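Local coordinates for NDP-rhamnosyltransferase (PDB 3TSA), which is a glycosyltransferase of the GT-B fold, built from two Rossmann-like domains, at residues E89-A92 against S93-Q97; P151-D154 against R155-L159. One frame throughout, in Å; residues are numbered along the deposited sequence.

Contact 1 (E89-A92 against S93-Q97); sequences EQTA and SNVAQ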
ATOM      1  N   GLU A  89      17.361  28.258   9.622  1.00 18.38           N
ATOM      2  CA  GLU A  89      16.957  28.550  11.038  1.00 20.53           C
ATOM      3  C   GLU A  89      15.444  28.819  11.169  1.00 21.28           C
ATOM      4  O   GLU A  89      14.784  28.352  12.149  1.00 21.08           O
ATOM      5  CB  GLU A  89      17.839  29.670  11.657  1.00 19.84           C
ATOM      6  CG  GLU A  89      19.315  29.212  11.837  1.00 24.73           C
ATOM      7  CD  GLU A  89      20.233  30.335  12.289  1.00 34.39           C
ATOM      8  OE1 GLU A  89      19.958  31.523  11.977  1.00 37.59           O
ATOM      9  OE2 GLU A  89      21.227  30.018  12.945  1.00 31.12           O
ATOM     10  N   GLN A  90      14.861  29.519  10.179  1.00 21.84           N
ATOM     11  CA  GLN A  90      13.409  29.822  10.214  1.00 23.71           C
ATOM     12  C   GLN A  90      12.593  28.528  10.021  1.00 23.73           C
ATOM     13  O   GLN A  90      11.557  28.292  10.695  1.00 24.83           O
ATOM     14  CB  GLN A  90      13.075  30.944   9.202  1.00 24.17           C
ATOM     15  CG  GLN A  90      11.677  30.958   8.491  1.00 31.88           C
ATOM     16  CD  GLN A  90      11.783  31.412   6.934  1.00 41.58           C
ATOM     17  OE1 GLN A  90      12.599  32.301   6.549  1.00 45.60           O
ATOM     18  NE2 GLN A  90      10.968  30.779   6.069  1.00 42.99           N
ATOM     19  N   THR A  91      13.073  27.640   9.136  1.00 20.98           N
ATOM     20  CA  THR A  91      12.458  26.338   9.013  1.00 20.81           C
ATOM     21  C   THR A  91      12.401  25.610  10.345  1.00 19.84           C
ATOM     22  O   THR A  91      11.314  25.109  10.728  1.00 19.69           O
ATOM     23  CB  THR A  91      13.203  25.436   7.968  1.00 21.57           C
ATOM     24  OG1 THR A  91      13.164  26.143   6.735  1.00 23.32           O
ATOM     25  CG2 THR A  91      12.434  24.135   7.774  1.00 20.23           C
ATOM     26  N   ALA A  92      13.545  25.545  11.040  1.00 17.91           N
ATOM     27  CA  ALA A  92      13.588  24.857  12.323  1.00 19.74           C
ATOM     28  C   ALA A  92      12.679  25.593  13.324  1.00 18.64           C
ATOM     29  O   ALA A  92      11.925  24.960  14.095  1.00 19.71           O
ATOM     30  CB  ALA A  92      14.998  24.781  12.852  1.00 20.47           C
ATOM     31  N   SER A  93      12.681  26.923  13.285  1.00 20.18           N
ATOM     32  CA  SER A  93      11.810  27.606  14.221  1.00 20.22           C
ATOM     33  C   SER A  93      10.331  27.240  14.014  1.00 21.46           C
ATOM     34  O   SER A  93       9.618  26.946  14.994  1.00 19.29           O
ATOM     35  CB  SER A  93      11.998  29.092  14.080  1.00 21.62           C
ATOM     36  OG  SER A  93      13.241  29.431  14.616  1.00 22.29           O
ATOM     37  N   ASN A  94       9.891  27.278  12.745  1.00 21.40           N
ATOM     38  CA  ASN A  94       8.540  26.851  12.402  1.00 22.51           C
ATOM     39  C   ASN A  94       8.242  25.485  12.885  1.00 21.78           C
ATOM     40  O   ASN A  94       7.187  25.301  13.497  1.00 23.35           O
ATOM     41  CB  ASN A  94       8.285  26.878  10.910  1.00 23.91           C
ATOM     42  CG  ASN A  94       8.448  28.258  10.349  1.00 26.74           C
ATOM     43  OD1 ASN A  94       8.537  29.200  11.117  1.00 28.51           O
ATOM     44  ND2 ASN A  94       8.518  28.386   9.017  1.00 32.44           N
ATOM     45  N   VAL A  95       9.109  24.514  12.566  1.00 20.55           N
ATOM     46  CA  VAL A  95       8.893  23.155  12.999  1.00 21.39           C
ATOM     47  C   VAL A  95       8.906  22.963  14.521  1.00 21.74           C
ATOM     48  O   VAL A  95       8.093  22.180  15.074  1.00 21.09           O
ATOM     49  CB  VAL A  95       9.848  22.135  12.265  1.00 21.04           C
ATOM     50  CG1 VAL A  95       9.553  20.782  12.727  1.00 22.74           C
ATOM     51  CG2 VAL A  95       9.632  22.245  10.685  1.00 20.74           C
ATOM     52  N   ALA A  96       9.789  23.681  15.216  1.00 21.19           N
ATOM     53  CA  ALA A  96       9.823  23.589  16.684  1.00 21.08           C
ATOM     54  C   ALA A  96       8.525  24.107  17.321  1.00 20.44           C
ATOM     55  O   ALA A  96       8.017  23.499  18.272  1.00 19.86           O
ATOM     56  CB  ALA A  96      11.087  24.328  17.269  1.00 20.56           C
ATOM     57  N   GLN A  97       7.978  25.196  16.788  1.00 21.98           N
ATOM     58  CA  GLN A  97       6.773  25.781  17.372  1.00 23.41           C
ATOM     59  C   GLN A  97       5.594  24.863  17.115  1.00 23.87           C
ATOM     60  O   GLN A  97       4.757  24.671  17.992  1.00 22.78           O
ATOM     61  CB  GLN A  97       6.505  27.189  16.836  1.00 25.12           C
ATOM     62  CG  GLN A  97       5.317  27.880  17.552  1.00 26.19           C
ATOM     63  CD  GLN A  97       5.521  27.926  19.067  1.00 29.25           C
ATOM     64  OE1 GLN A  97       4.685  27.412  19.844  1.00 29.87           O
ATOM     65  NE2 GLN A  97       6.665  28.471  19.489  1.00 24.68           N
TER
HETATM   66  O   HOH W   1       9.824  26.249   6.577  1.00 49.32           O

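Contact 2 (P151-D154 against R155-L159); sequences PFSD and RAHEL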
ATOM      1  N   PRO A 151      22.713  25.186  10.532  1.00 21.27           N
ATOM      2  CA  PRO A 151      21.686  26.107  10.995  1.00 20.13           C
ATOM      3  C   PRO A 151      20.407  25.433  11.470  1.00 18.54           C
ATOM      4  O   PRO A 151      19.931  25.756  12.564  1.00 18.57           O
ATOM      5  CB  PRO A 151      21.446  27.029   9.803  1.00 20.86           C
ATOM      6  CG  PRO A 151      22.292  26.471   8.696  1.00 24.45           C
ATOM      7  CD  PRO A 151      23.318  25.583   9.256  1.00 22.14           C
ATOM      8  N   PHE A 152      19.884  24.457  10.727  1.00 18.13           N
ATOM      9  CA  PHE A 152      18.619  23.804  11.132  1.00 18.76           C
ATOM     10  C   PHE A 152      18.809  23.022  12.446  1.00 19.02           C
ATOM     11  O   PHE A 152      18.038  23.198  13.407  1.00 17.71           O
ATOM     12  CB  PHE A 152      18.042  22.908  10.000  1.00 19.57           C
ATOM     13  CG  PHE A 152      16.773  22.164  10.399  1.00 16.00           C
ATOM     14  CD1 PHE A 152      16.871  20.996  11.180  1.00 14.68           C
ATOM     15  CD2 PHE A 152      15.505  22.623  10.008  1.00 16.45           C
ATOM     16  CE1 PHE A 152      15.733  20.281  11.571  1.00 17.19           C
ATOM     17  CE2 PHE A 152      14.339  21.910  10.415  1.00 14.65           C
ATOM     18  CZ  PHE A 152      14.473  20.746  11.181  1.00 13.24           C
ATOM     19  N   SER A 153      19.805  22.170  12.504  1.00 18.28           N
ATOM     20  CA  SER A 153      19.924  21.316  13.653  1.00 19.92           C
ATOM     21  C   SER A 153      20.306  22.161  14.889  1.00 20.20           C
ATOM     22  O   SER A 153      19.811  21.891  16.021  1.00 18.52           O
ATOM     23  CB  SER A 153      20.976  20.283  13.347  1.00 21.15           C
ATOM     24  OG  SER A 153      21.319  19.639  14.541  1.00 22.19           O
ATOM     25  N   ASP A 154      21.103  23.205  14.676  1.00 19.48           N
ATOM     26  CA  ASP A 154      21.485  24.080  15.803  1.00 20.45           C
ATOM     27  C   ASP A 154      20.287  24.824  16.366  1.00 18.25           C
ATOM     28  O   ASP A 154      20.210  25.001  17.607  1.00 18.92           O
ATOM     29  CB  ASP A 154      22.515  25.104  15.337  1.00 21.42           C
ATOM     30  CG  ASP A 154      23.940  24.522  15.309  1.00 23.70           C
ATOM     31  OD1 ASP A 154      24.175  23.355  15.739  1.00 26.08           O
ATOM     32  OD2 ASP A 154      24.828  25.230  14.802  1.00 31.23           O
ATOM     33  N   ARG A 155      19.416  25.338  15.501  1.00 18.19           N
ATOM     34  CA  ARG A 155      18.188  26.029  15.946  1.00 16.92           C
ATOM     35  C   ARG A 155      17.233  25.078  16.610  1.00 16.79           C
ATOM     36  O   ARG A 155      16.595  25.406  17.611  1.00 18.25           O
ATOM     37  CB  ARG A 155      17.578  26.770  14.742  1.00 15.95           C
ATOM     38  CG  ARG A 155      16.332  27.638  15.028  1.00 16.71           C
ATOM     39  CD  ARG A 155      16.720  28.812  16.015  1.00 21.42           C
ATOM     40  NE  ARG A 155      15.499  29.554  16.230  1.00 31.98           N
ATOM     41  CZ  ARG A 155      15.318  30.509  17.148  1.00 35.88           C
ATOM     42  NH1 ARG A 155      16.288  30.839  18.003  1.00 34.92           N
ATOM     43  NH2 ARG A 155      14.135  31.113  17.183  1.00 35.39           N
ATOM     44  N   ALA A 156      17.103  23.853  16.078  1.00 16.41           N
ATOM     45  CA  ALA A 156      16.265  22.852  16.737  1.00 16.72           C
ATOM     46  C   ALA A 156      16.707  22.550  18.189  1.00 17.69           C
ATOM     47  O   ALA A 156      15.877  22.404  19.105  1.00 17.51           O
ATOM     48  CB  ALA A 156      16.285  21.567  15.914  1.00 15.82           C
ATOM     49  N   HIS A 157      18.017  22.436  18.406  1.00 17.47           N
ATOM     50  CA  HIS A 157      18.576  22.226  19.748  1.00 17.89           C
ATOM     51  C   HIS A 157      18.344  23.497  20.592  1.00 18.66           C
ATOM     52  O   HIS A 157      17.895  23.395  21.748  1.00 18.70           O
ATOM     53  CB  HIS A 157      20.078  21.864  19.657  1.00 14.80           C
ATOM     54  CG  HIS A 157      20.285  20.394  19.426  1.00 20.90           C
ATOM     55  ND1 HIS A 157      19.954  19.463  20.378  1.00 18.65           N
ATOM     56  CD2 HIS A 157      20.644  19.699  18.322  1.00 20.44           C
ATOM     57  CE1 HIS A 157      20.158  18.244  19.894  1.00 21.98           C
ATOM     58  NE2 HIS A 157      20.577  18.362  18.644  1.00 22.48           N
ATOM     59  N   GLU A 158      18.579  24.668  20.014  1.00 19.17           N
ATOM     60  CA  GLU A 158      18.372  25.925  20.790  1.00 19.82           C
ATOM     61  C   GLU A 158      16.952  26.052  21.358  1.00 20.64           C
ATOM     62  O   GLU A 158      16.774  26.414  22.534  1.00 20.68           O
ATOM     63  CB  GLU A 158      18.717  27.138  19.971  1.00 20.66           C
ATOM     64  CG  GLU A 158      18.776  28.475  20.754  1.00 25.83           C
ATOM     65  CD  GLU A 158      18.887  29.685  19.800  1.00 32.54           C
ATOM     66  OE1 GLU A 158      18.963  29.504  18.542  1.00 32.40           O
ATOM     67  OE2 GLU A 158      18.918  30.826  20.296  1.00 37.27           O
ATOM     68  N   LEU A 159      15.945  25.740  20.546  1.00 19.09           N
ATOM     69  CA  LEU A 159      14.568  25.839  20.964  1.00 20.05           C
ATOM     70  C   LEU A 159      14.092  24.622  21.765  1.00 21.03           C
ATOM     71  O   LEU A 159      13.303  24.748  22.719  1.00 22.91           O
ATOM     72  CB  LEU A 159      13.673  26.015  19.762  1.00 17.78           C
ATOM     73  CG  LEU A 159      13.979  27.268  18.985  1.00 18.02           C
ATOM     74  CD1 LEU A 159      13.201  27.243  17.755  1.00 18.97           C
ATOM     75  CD2 LEU A 159      13.713  28.538  19.874  1.00 22.65           C
TER

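Contact 1 (E89-A92 against S93-Q97)
Two successive turns of the long helix 82-113 meet here, where S93 folds back onto the carbonyl of E89 and N94 onto that of Q90. The backbone carries the usual i to i+4 ladder, with N94 N to Q90 O at 2.8 Å and a nearly straight N-H...O line. E89 O takes a second donor. S93 OG reaches the same oxygen at 3.1 Å, arriving above the carbonyl plane, 38° out of it, while S93 N comes in closer to that plane. The chi1 of -72° sets OG beside the serine's own backbone N and turns it back toward the preceding turn, so one carbonyl is gripped twice. The hydroxyl has a further partner, R155 NE on helix 151-166.

N94 sets its amide beside the next carbonyl, that of Q90, in a different manner. Its CG stands 3.1 Å from Q90 O, but neither end of the amide is hydrogen-bonded to that oxygen. The side chains of Q90 and N94 run side by side in the same direction, Q90 CG lying 4.1 Å from N94 ND2, and their amide planes are turned 40° apart. A water joins N94 ND2 to T91 OG1 by two weak bonds; the firmer partner of T91 OG1 is the carbonyl of L87, one turn earlier. V95 sets its CG2 3.3 Å from T91 O, and A96 CB approaches A92 O at the same distance, both being aliphatic contacts with a carbonyl one turn back.

A92 and A96, both buried, lie against helix 151-166, whereas Q90 and N94 are exposed. The arrangement is that of an amphipathic alpha-helix, with a serine hydroxyl returning to the i-4 carbonyl and small alanines at the interhelical seam.

Contact 2 (P151-D154 against R155-L159)
H157 reaches back to S153 in the first turns of helix 151-166, with CD2 3.3 Å from S153 O and 3.8 Å from S153 OG. The hydroxyl sits at the edge of the imidazole, in the plane of the ring, while the carbonyl approaches obliquely. S153 has its OG opposite its own backbone N (chi1 167°), which extends the hydroxyl toward that ring edge. The polar end of H157 is held from the following turn, where ND1 bonds to D161 OD1.

On the buried side A156 packs on the preceding turn, under cover of the neighbouring helix 125-133. Its CB lies 3.5 Å from both F152 O and S153 O, and the backbone bond from A156 N to F152 O measures 2.9 Å.

The solvent side is looser, with D154 and E158 both exposed. E158 N bonds to D154 O, and E158 CB packs on the same carbonyl. At the rim of the helix R155 lays its CB 3.4 Å from P151 O before its chain bends at chi2 (63°) and carries the guanidinium along the helix. There NH1 makes a salt bridge of 3.0 Å with E158 OE1. The carboxylate oxygen is in the guanidinium plane, yet the nitrogen meets it from well above the carboxylate plane. L159 CD2 covers one guanidinium face, so contacts at face and edge restrict the group's rotation.

Helix 151-166 connects parallel strands 138-141 and 177-180 in a beta-alpha-beta unit. P151, F152, R155 and L159 touch helix 82-113; F152 meets helix 125-133 as well, where A156 and H157 lie too.

In the fold
Contact 1 comes first along the chain, on helix 82-113, and contact 2 follows on helix 151-166; their centres lie about 8 Å apart, on the same side of the chain's centre. The two helices are separated in sequence by strand 117-121, helix 125-133 and strand 138-141, and both strands belong to the seven-stranded parallel sheet. Each contact is local, but together they form part of one helix-helix interface. S93 OG and R155 NE, 2.8 Å apart in a probable hydrogen bond, give it a polar link, and A92 CB packs 3.5 Å from F152 O. The pairing thus joins two helices of the N-terminal half of this GT-B protein.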